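Local coordinates for protein aminotransferase class I and II (Streptococcus suis 89/1591, PDB 3P6K) that probably catalyses the pyridoxal-phosphate-dependent transfer of amino groups between amino acids and 2-oxo acids, at residues I280-L285 against P303-T308; T308-I313 against D343-L348; I313-P318 against Q366-F371. All coordinates share one frame; numbering follows the deposited sequence.

Interaction 1: residues I280-L285 against P303-T308; sequences ILEENL and PAVVST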
loop_
_atom_site.group_PDB
_atom_site.type_symbol
_atom_site.label_atom_id
_atom_site.label_comp_id
_atom_site.label_asym_id
_atom_site.label_seq_id
_atom_site.Cartn_x
_atom_site.Cartn_y
_atom_site.Cartn_z
ATOM N N ILE B 280 11.766 -26.493 7.179
ATOM C CA ILE B 280 10.313 -26.640 6.907
ATOM C C ILE B 280 10.073 -27.036 5.448
ATOM O O ILE B 280 9.422 -28.020 5.146
ATOM C CB ILE B 280 9.561 -25.327 7.179
ATOM C CG1 ILE B 280 9.515 -25.023 8.673
ATOM C CG2 ILE B 280 8.125 -25.383 6.606
ATOM C CD1 ILE B 280 8.988 -23.605 8.974
ATOM N N LEU B 281 10.661 -26.266 4.555
ATOM C CA LEU B 281 10.524 -26.473 3.109
ATOM C C LEU B 281 11.104 -27.818 2.628
ATOM O O LEU B 281 10.475 -28.535 1.873
ATOM C CB LEU B 281 11.185 -25.304 2.402
ATOM C CG LEU B 281 10.572 -24.772 1.132
ATOM C CD1 LEU B 281 10.764 -23.229 1.097
ATOM C CD2 LEU B 281 11.166 -25.499 -0.048
ATOM N N GLU B 282 12.302 -28.157 3.073
ATOM C CA GLU B 282 12.920 -29.450 2.696
ATOM C C GLU B 282 12.121 -30.640 3.228
ATOM O O GLU B 282 11.836 -31.575 2.462
ATOM C CB GLU B 282 14.380 -29.516 3.157
ATOM C CG GLU B 282 15.299 -28.604 2.339
ATOM C CD GLU B 282 16.757 -28.676 2.771
ATOM O OE1 GLU B 282 17.036 -29.163 3.895
ATOM O OE2 GLU B 282 17.622 -28.231 1.993
ATOM N N GLU B 283 11.768 -30.595 4.525
ATOM C CA GLU B 283 10.943 -31.641 5.148
ATOM C C GLU B 283 9.591 -31.750 4.411
ATOM O O GLU B 283 9.206 -32.850 4.033
ATOM C CB GLU B 283 10.719 -31.443 6.671
ATOM C CG GLU B 283 11.913 -31.848 7.619
ATOM C CD GLU B 283 11.478 -32.210 9.089
ATOM O OE1 GLU B 283 10.320 -31.945 9.517
ATOM O OE2 GLU B 283 12.319 -32.776 9.840
ATOM N N ASN B 284 8.915 -30.615 4.178
ATOM C CA ASN B 284 7.625 -30.602 3.455
ATOM C C ASN B 284 7.736 -30.987 1.983
ATOM O O ASN B 284 6.861 -31.703 1.475
ATOM C CB ASN B 284 6.850 -29.269 3.619
ATOM C CG ASN B 284 6.333 -29.069 5.004
ATOM O OD1 ASN B 284 6.681 -29.812 5.943
ATOM N ND2 ASN B 284 5.499 -28.044 5.167
ATOM N N LEU B 285 8.802 -30.568 1.301
ATOM C CA LEU B 285 9.014 -30.984 -0.113
ATOM C C LEU B 285 9.283 -32.499 -0.202
ATOM O O LEU B 285 8.816 -33.168 -1.145
ATOM C CB LEU B 285 10.117 -30.172 -0.812
ATOM C CG LEU B 285 10.382 -30.425 -2.311
ATOM C CD1 LEU B 285 9.115 -30.435 -3.132
ATOM C CD2 LEU B 285 11.338 -29.399 -2.896
ATOM N N PRO B 303 9.358 -28.078 -8.082
ATOM C CA PRO B 303 9.880 -26.702 -7.993
ATOM C C PRO B 303 11.358 -26.654 -7.507
ATOM O O PRO B 303 11.841 -27.631 -6.897
ATOM C CB PRO B 303 8.926 -26.056 -6.984
ATOM C CG PRO B 303 8.481 -27.157 -6.141
ATOM C CD PRO B 303 8.419 -28.361 -6.986
ATOM N N ALA B 304 12.058 -25.536 -7.740
ATOM C CA ALA B 304 13.488 -25.400 -7.365
ATOM C C ALA B 304 13.618 -25.105 -5.875
ATOM O O ALA B 304 14.167 -24.072 -5.498
ATOM C CB ALA B 304 14.160 -24.281 -8.215
ATOM N N VAL B 305 13.127 -26.016 -5.027
ATOM C CA VAL B 305 13.058 -25.843 -3.552
ATOM C C VAL B 305 12.546 -24.445 -3.164
ATOM O O VAL B 305 13.181 -23.650 -2.443
ATOM C CB VAL B 305 14.385 -26.224 -2.826
ATOM C CG1 VAL B 305 14.117 -26.473 -1.328
ATOM C CG2 VAL B 305 14.968 -27.458 -3.434
ATOM N N VAL B 306 11.345 -24.212 -3.670
ATOM C CA VAL B 306 10.550 -23.012 -3.497
ATOM C C VAL B 306 9.206 -23.526 -2.971
ATOM O O VAL B 306 8.772 -24.605 -3.369
ATOM C CB VAL B 306 10.465 -22.333 -4.931
ATOM C CG1 VAL B 306 9.406 -21.349 -5.063
ATOM C CG2 VAL B 306 11.844 -21.718 -5.276
ATOM N N SER B 307 8.524 -22.749 -2.142
ATOM C CA SER B 307 7.314 -23.224 -1.472
ATOM C C SER B 307 6.019 -23.255 -2.320
ATOM O O SER B 307 4.976 -23.482 -1.760
ATOM C CB SER B 307 7.073 -22.407 -0.197
ATOM O OG SER B 307 6.491 -21.152 -0.485
ATOM N N THR B 308 6.079 -22.986 -3.633
ATOM C CA THR B 308 4.886 -23.050 -4.493
ATOM C C THR B 308 5.166 -24.141 -5.513
ATOM O O THR B 308 6.335 -24.419 -5.837
ATOM C CB THR B 308 4.473 -21.665 -5.118
ATOM O OG1 THR B 308 3.232 -21.804 -5.844
ATOM C CG2 THR B 308 5.553 -21.109 -6.028
#
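Val305 carries CG1 anti to its own backbone N (chi1 -161°), and this rotation aims the methyl at Leu281 while leaving CG2 to face Leu285. The two leucines stand one helical turn apart on helix 270-294, and the valine lies across both. Leu281 CD2 is placed 3.4 Å from Val305 CG1, closer than usual for two methyls; since both torsions of this leucine are far from staggered, the tightness is doubtful. The leucine's other branch reaches further along the loop, where Leu281 CD1 rests 4.0 Å from Ser307 CB. One turn on, Leu285 meets the valine almost at a right angle, CD2 lying 4.2 Å from Val305 CG2. Leu285 CD1 lies 4.4 Å from Pro303 CD.

The loop curls at Ala304, the centre of an inverse gamma turn with a weak bond from Val305 N to Pro303 O, and the proline ring gives Leu285 a rigid apolar surface. Branched leucines suit the helix because each can touch two loop residues. At the solvent side Glu282 brings its aliphatic CG near the valine, while its carboxylate forms a salt bridge with Arg278.

No hydrogen bond crosses between the segments. Their adhesion therefore rests on dispersion and the burial of hydrocarbon, while the loop's backbone is tied elsewhere, Val305 to Phe199 and Ser307 to Phe350.

Interaction 2: residues T308-I313 against D343-L348; sequences TSFVKI and DGYVRL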
loop_
_atom_site.group_PDB
_atom_site.type_symbol
_atom_site.label_atom_id
_atom_site.label_comp_id
_atom_site.label_asym_id
_atom_site.label_seq_id
_atom_site.Cartn_x
_atom_site.Cartn_y
_atom_site.Cartn_z
ATOM N N THR B 308 6.079 -22.986 -3.633
ATOM C CA THR B 308 4.886 -23.050 -4.493
ATOM C C THR B 308 5.166 -24.141 -5.513
ATOM O O THR B 308 6.335 -24.419 -5.837
ATOM C CB THR B 308 4.473 -21.665 -5.118
ATOM O OG1 THR B 308 3.232 -21.804 -5.844
ATOM C CG2 THR B 308 5.553 -21.109 -6.028
ATOM N N SER B 309 4.101 -24.849 -5.900
ATOM C CA SER B 309 4.169 -25.915 -6.903
ATOM C C SER B 309 2.916 -25.852 -7.695
ATOM O O SER B 309 1.909 -25.269 -7.237
ATOM C CB SER B 309 4.325 -27.310 -6.300
ATOM O OG SER B 309 3.192 -27.742 -5.563
ATOM N N PHE B 310 2.991 -26.413 -8.888
ATOM C CA PHE B 310 1.886 -26.432 -9.818
ATOM C C PHE B 310 1.844 -27.902 -10.245
ATOM O O PHE B 310 2.723 -28.346 -10.992
ATOM C CB PHE B 310 2.154 -25.419 -10.923
ATOM C CG PHE B 310 0.922 -24.921 -11.659
ATOM C CD1 PHE B 310 -0.220 -24.452 -10.967
ATOM C CD2 PHE B 310 0.954 -24.777 -13.035
ATOM C CE1 PHE B 310 -1.303 -23.932 -11.649
ATOM C CE2 PHE B 310 -0.140 -24.262 -13.742
ATOM C CZ PHE B 310 -1.272 -23.836 -13.034
ATOM N N VAL B 311 0.849 -28.634 -9.717
ATOM C CA VAL B 311 0.728 -30.081 -9.826
ATOM C C VAL B 311 -0.325 -30.476 -10.863
ATOM O O VAL B 311 -1.439 -29.996 -10.786
ATOM C CB VAL B 311 0.346 -30.666 -8.426
ATOM C CG1 VAL B 311 0.150 -32.168 -8.483
ATOM C CG2 VAL B 311 1.423 -30.262 -7.345
ATOM N N LYS B 312 0.033 -31.366 -11.787
ATOM C CA LYS B 312 -0.869 -31.841 -12.859
ATOM C C LYS B 312 -1.733 -32.973 -12.309
ATOM O O LYS B 312 -1.205 -33.927 -11.737
ATOM C CB LYS B 312 -0.071 -32.349 -14.064
ATOM C CG LYS B 312 -0.936 -32.740 -15.291
ATOM C CD LYS B 312 -0.125 -33.007 -16.613
ATOM C CE LYS B 312 1.128 -33.913 -16.411
ATOM N NZ LYS B 312 1.881 -34.257 -17.707
ATOM N N ILE B 313 -3.043 -32.868 -12.489
ATOM C CA ILE B 313 -3.995 -33.882 -12.002
ATOM C C ILE B 313 -4.620 -34.531 -13.231
ATOM O O ILE B 313 -5.356 -33.868 -13.969
ATOM C CB ILE B 313 -5.037 -33.272 -11.034
ATOM C CG1 ILE B 313 -4.322 -32.534 -9.882
ATOM C CG2 ILE B 313 -6.017 -34.375 -10.499
ATOM C CD1 ILE B 313 -5.219 -32.173 -8.692
ATOM N N ASP B 343 -5.577 -24.904 -17.115
ATOM C CA ASP B 343 -6.482 -25.894 -16.517
ATOM C C ASP B 343 -5.798 -27.269 -16.569
ATOM O O ASP B 343 -4.883 -27.475 -17.334
ATOM C CB ASP B 343 -7.856 -25.873 -17.180
ATOM C CG ASP B 343 -8.974 -26.367 -16.246
ATOM O OD1 ASP B 343 -8.701 -27.154 -15.302
ATOM O OD2 ASP B 343 -10.128 -25.952 -16.468
ATOM N N GLY B 344 -6.210 -28.186 -15.715
ATOM C CA GLY B 344 -5.519 -29.468 -15.567
ATOM C C GLY B 344 -4.444 -29.487 -14.507
ATOM O O GLY B 344 -3.909 -30.573 -14.215
ATOM N N TYR B 345 -4.149 -28.311 -13.915
ATOM C CA TYR B 345 -3.170 -28.161 -12.842
ATOM C C TYR B 345 -3.830 -27.464 -11.650
ATOM O O TYR B 345 -4.929 -26.891 -11.750
ATOM C CB TYR B 345 -1.974 -27.293 -13.306
ATOM C CG TYR B 345 -1.253 -27.790 -14.539
ATOM C CD1 TYR B 345 -1.696 -27.465 -15.822
ATOM C CD2 TYR B 345 -0.105 -28.592 -14.421
ATOM C CE1 TYR B 345 -1.002 -27.936 -16.979
ATOM C CE2 TYR B 345 0.576 -29.064 -15.540
ATOM C CZ TYR B 345 0.129 -28.744 -16.820
ATOM O OH TYR B 345 0.830 -29.233 -17.916
ATOM N N VAL B 346 -3.166 -27.546 -10.510
ATOM C CA VAL B 346 -3.585 -26.832 -9.315
ATOM C C VAL B 346 -2.331 -26.288 -8.639
ATOM O O VAL B 346 -1.280 -26.938 -8.705
ATOM C CB VAL B 346 -4.325 -27.741 -8.315
ATOM C CG1 VAL B 346 -5.609 -28.237 -8.913
ATOM C CG2 VAL B 346 -3.466 -28.900 -7.836
ATOM N N ARG B 347 -2.430 -25.103 -8.044
ATOM C CA ARG B 347 -1.328 -24.525 -7.269
ATOM C C ARG B 347 -1.461 -25.132 -5.896
ATOM O O ARG B 347 -2.540 -25.019 -5.270
ATOM C CB ARG B 347 -1.382 -22.997 -7.160
ATOM C CG ARG B 347 -0.103 -22.433 -6.494
ATOM C CD ARG B 347 -0.091 -20.936 -6.429
ATOM N NE ARG B 347 -0.893 -20.389 -5.343
ATOM C CZ ARG B 347 -1.176 -19.098 -5.186
ATOM N NH1 ARG B 347 -0.756 -18.175 -6.057
ATOM N NH2 ARG B 347 -1.920 -18.715 -4.149
ATOM N N LEU B 348 -0.388 -25.768 -5.439
ATOM C CA LEU B 348 -0.326 -26.398 -4.141
ATOM C C LEU B 348 0.865 -25.762 -3.439
ATOM O O LEU B 348 2.001 -25.914 -3.900
ATOM C CB LEU B 348 -0.175 -27.904 -4.313
ATOM C CG LEU B 348 -0.350 -28.857 -3.129
ATOM C CD1 LEU B 348 -0.601 -30.281 -3.638
ATOM C CD2 LEU B 348 0.850 -28.813 -2.146
#
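Phe310 and Tyr345 interlock on one face of an antiparallel strand pair. The tyrosine's CB is the bump: it sits 3.5 Å above the Phe310 ring plane, over its centre, as a CH-pi contact. The phenylalanine gets beneath it because CG is anti to the backbone N (chi1 -157°), laying the ring back across the neighbouring strand. The two rings are nearly parallel (12° between planes), with centroids 5.2 Å apart, yet displaced enough to share little area. Trp140 meets both edge-to-face. Lys312 then runs alongside the tyrosine, its CB 3.7 Å from Tyr345 CE2, so the lysine's methylenes fill the groove beside the ring.

On the other face the bumps are aliphatic. Val311 CG2 nests beside Leu348 CB at 4.2 Å, and at the strand's end the tip of Ile313 reaches over to the fork of Val346, CD1 3.8 Å from Val346 CG2. Branched aliphatic residues, most of them beta-branched, suit this layer, which helices 270-294 and 319-330 cover.

Backbone bonds fix the register. Val311 and Val346 form a hydrogen-bonded pair, with Val311 N to Val346 O at 2.9 Å, and Ile313 N reaches Gly344 O just beyond the regular ladder. Gly344 has a positive phi (92°), readily adopted by glycine, where the chain turns into its strand. Ser309 OG adds a 2.7 Å hydrogen bond to Leu348 O, satisfying a buried hydroxyl where the main-chain N-H bond to that oxygen is weak.

Chemically, the sheet separates a mostly aliphatic face, with polar Ser309, from one of aromatic and charged side chains. There Arg347 hydrogen-bonds through NH1 to Asn165 OD1 and through NE to Ala25 O, consistent with the arginine that binds the substrate carboxylate in many related aminotransferases.

Interaction 3: residues I313-P318 against Q366-F371; sequences IAVDMP and QFLRRF. With SO4 (sulfate ion), chain H.
Aliphatic packing joins Ile313 and Val315 to Leu368 of the segment 366-371, which continues helix 354-368. Leu368 CD2 faces both methyls, 3.7 Å from Ile313 CG2 and 4.0 Å from Val315 CG2, so one leucine methyl bridges the strand end and the loop that follows. Phe322 of helix 319-330 backs this cluster, touching both Ile313 and Leu368.

Aromatic contacts centre on Phe371. Its CG is anti to the carbonyl carbon (chi1 -58°), which swings the ring out to the loop, where two residues approach it from different directions. Val315 lies over a face: CG1 makes a CH-pi contact 3.6 Å from the ring centroid, displaced toward the rim at CD1 and CE1, while Val315 CG2 packs near the root of the ring, 3.5 Å from Phe371 CG. Met317, present as selenomethionine, comes to the edge instead. Its SE is 5.0 Å from the centroid in a Met-aromatic contact, and the bend of the chain at chi3 (-82°) brings CE close to the ring plane, 3.6 Å from Phe371 CE1. A long flexible side chain suits this reach, as a short branched one suits the face.

Polar contacts gather away from the loop, around Arg370 and a sulfate probably from the crystallisation liquor. Arg370 NH1 donates a 2.6 Å hydrogen bond to sulfate O2, bent to 134° at the hydrogen, and His330 also holds the ion. The guanidinium is backed on one face by Phe367 CE1, 3.4 Å above its plane and offset toward the rim.

With two inverse gamma turns, at Ala314 and Asp316, the loop 313-318 is a strand-to-helix connection, and its packing here is consistent with the layered alpha/beta small domain of fold-type I pyridoxal-phosphate enzymes.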
loop_
_atom_site.group_PDB
_atom_site.type_symbol
_atom_site.label_atom_id
_atom_site.label_comp_id
_atom_site.label_asym_id
_atom_site.label_seq_id
_atom_site.Cartn_x
_atom_site.Cartn_y
_atom_site.Cartn_z
ATOM N N ILE B 313 -3.043 -32.868 -12.489
ATOM C CA ILE B 313 -3.995 -33.882 -12.002
ATOM C C ILE B 313 -4.620 -34.531 -13.231
ATOM O O ILE B 313 -5.356 -33.868 -13.969
ATOM C CB ILE B 313 -5.037 -33.272 -11.034
ATOM C CG1 ILE B 313 -4.322 -32.534 -9.882
ATOM C CG2 ILE B 313 -6.017 -34.375 -10.499
ATOM C CD1 ILE B 313 -5.219 -32.173 -8.692
ATOM N N ALA B 314 -4.319 -35.823 -13.434
ATOM C CA ALA B 314 -4.745 -36.604 -14.618
ATOM C C ALA B 314 -6.158 -37.164 -14.439
ATOM O O ALA B 314 -6.378 -38.397 -14.322
ATOM C CB ALA B 314 -3.742 -37.721 -14.906
ATOM N N VAL B 315 -7.097 -36.212 -14.399
ATOM C CA VAL B 315 -8.511 -36.427 -14.223
ATOM C C VAL B 315 -9.250 -35.580 -15.250
ATOM O O VAL B 315 -8.980 -34.381 -15.388
ATOM C CB VAL B 315 -8.992 -35.997 -12.786
ATOM C CG1 VAL B 315 -10.493 -35.696 -12.759
ATOM C CG2 VAL B 315 -8.627 -37.070 -11.755
ATOM N N ASP B 316 -10.239 -36.205 -15.892
ATOM C CA ASP B 316 -11.051 -35.566 -16.906
ATOM C C ASP B 316 -12.194 -34.808 -16.216
ATOM O O ASP B 316 -13.328 -35.279 -16.167
ATOM C CB ASP B 316 -11.585 -36.612 -17.906
ATOM C CG ASP B 316 -12.328 -35.979 -19.092
ATOM O OD1 ASP B 316 -12.144 -34.748 -19.316
ATOM O OD2 ASP B 316 -13.049 -36.715 -19.822
HETATM N N MSE B 317 -11.845 -33.654 -15.662
HETATM C CA MSE B 317 -12.768 -32.740 -14.983
HETATM C C MSE B 317 -12.106 -31.360 -14.886
HETATM O O MSE B 317 -10.903 -31.302 -14.637
HETATM C CB MSE B 317 -13.076 -33.216 -13.562
HETATM C CG MSE B 317 -14.017 -32.320 -12.816
HETATM SE SE MSE B 317 -14.355 -32.965 -11.074
HETATM C CE MSE B 317 -15.714 -34.318 -11.339
ATOM N N PRO B 318 -12.871 -30.264 -15.095
ATOM C CA PRO B 318 -12.314 -28.931 -14.940
ATOM C C PRO B 318 -11.806 -28.733 -13.483
ATOM O O PRO B 318 -12.493 -29.114 -12.526
ATOM C CB PRO B 318 -13.502 -27.993 -15.226
ATOM C CG PRO B 318 -14.463 -28.787 -15.976
ATOM C CD PRO B 318 -14.255 -30.226 -15.622
ATOM N N GLN B 366 -7.705 -39.617 -0.969
ATOM C CA GLN B 366 -9.030 -40.222 -0.823
ATOM C C GLN B 366 -9.963 -39.742 -1.918
ATOM O O GLN B 366 -10.587 -40.549 -2.573
ATOM C CB GLN B 366 -9.682 -39.893 0.515
ATOM C CG GLN B 366 -9.225 -40.753 1.679
ATOM C CD GLN B 366 -10.042 -40.458 2.935
ATOM O OE1 GLN B 366 -9.496 -39.963 3.927
ATOM N NE2 GLN B 366 -11.364 -40.687 2.870
ATOM N N PHE B 367 -10.018 -38.425 -2.094
ATOM C CA PHE B 367 -10.850 -37.783 -3.100
ATOM C C PHE B 367 -10.530 -38.258 -4.518
ATOM O O PHE B 367 -11.451 -38.506 -5.299
ATOM C CB PHE B 367 -10.706 -36.272 -3.026
ATOM C CG PHE B 367 -11.655 -35.529 -3.903
ATOM C CD1 PHE B 367 -13.009 -35.487 -3.589
ATOM C CD2 PHE B 367 -11.210 -34.854 -5.031
ATOM C CE1 PHE B 367 -13.907 -34.790 -4.386
ATOM C CE2 PHE B 367 -12.110 -34.130 -5.833
ATOM C CZ PHE B 367 -13.457 -34.104 -5.507
ATOM N N LEU B 368 -9.235 -38.379 -4.826
ATOM C CA LEU B 368 -8.780 -38.874 -6.133
ATOM C C LEU B 368 -9.246 -40.315 -6.460
ATOM O O LEU B 368 -9.321 -40.647 -7.620
ATOM C CB LEU B 368 -7.252 -38.748 -6.318
ATOM C CG LEU B 368 -6.744 -37.321 -6.594
ATOM C CD1 LEU B 368 -5.247 -37.206 -6.339
ATOM C CD2 LEU B 368 -7.119 -36.852 -8.008
ATOM N N ARG B 369 -9.564 -41.130 -5.446
ATOM C CA ARG B 369 -10.093 -42.496 -5.629
ATOM C C ARG B 369 -11.441 -42.485 -6.388
ATOM O O ARG B 369 -11.759 -43.452 -7.055
ATOM C CB ARG B 369 -10.267 -43.268 -4.302
ATOM C CG ARG B 369 -9.067 -43.375 -3.334
ATOM C CD ARG B 369 -7.920 -44.301 -3.749
ATOM N NE ARG B 369 -7.262 -43.994 -5.042
ATOM C CZ ARG B 369 -6.247 -43.139 -5.265
ATOM N NH1 ARG B 369 -5.697 -42.397 -4.285
ATOM N NH2 ARG B 369 -5.785 -42.997 -6.521
ATOM N N ARG B 370 -12.214 -41.395 -6.296
ATOM C CA ARG B 370 -13.464 -41.229 -7.070
ATOM C C ARG B 370 -13.281 -41.271 -8.600
ATOM O O ARG B 370 -14.262 -41.446 -9.315
ATOM C CB ARG B 370 -14.145 -39.900 -6.731
ATOM C CG ARG B 370 -14.681 -39.813 -5.308
ATOM C CD ARG B 370 -14.744 -38.382 -4.805
ATOM N NE ARG B 370 -15.910 -37.602 -5.216
ATOM C CZ ARG B 370 -16.794 -36.990 -4.411
ATOM N NH1 ARG B 370 -16.718 -37.010 -3.070
ATOM N NH2 ARG B 370 -17.793 -36.311 -4.971
ATOM N N PHE B 371 -12.047 -41.066 -9.076
ATOM C CA PHE B 371 -11.691 -41.037 -10.498
ATOM C C PHE B 371 -10.996 -42.291 -11.007
ATOM O O PHE B 371 -10.585 -42.305 -12.158
ATOM C CB PHE B 371 -10.824 -39.798 -10.776
ATOM C CG PHE B 371 -11.503 -38.531 -10.403
ATOM C CD1 PHE B 371 -12.412 -37.944 -11.274
ATOM C CD2 PHE B 371 -11.312 -37.962 -9.151
ATOM C CE1 PHE B 371 -13.100 -36.773 -10.915
ATOM C CE2 PHE B 371 -11.996 -36.793 -8.783
ATOM C CZ PHE B 371 -12.884 -36.196 -9.664
HETATM S S SO4 H . -14.629 -38.802 -0.742
HETATM O O1 SO4 H . -13.182 -38.614 -0.743
HETATM O O2 SO4 H . -15.340 -37.545 -0.941
HETATM O O3 SO4 H . -15.014 -39.775 -1.765
HETATM O O4 SO4 H . -15.041 -39.333 0.541
#

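Overall arrangement
The three contacts follow the chain through strand 308-313. Interaction 1 leads into interaction 2 at Thr308, and interaction 2 into interaction 3 at Ile313. Centres of interactions 1 and 2 lie about 15 Å apart, those of 2 and 3 about 13 Å, and Pro303 CG packs 4.2 Å from Ser309 CB where the first two meet. Interactions 1 and 3 stay separate, their nearest atoms about 13 Å apart. In interaction 2 the Arg347 side chain is about 5 Å from an unidentified molecule, probably from the crystallisation liquor, which may mark the active-site pocket. Interaction 3, with its sulfate, is more peripheral: its centre lies about 28 Å from the centre of the chain.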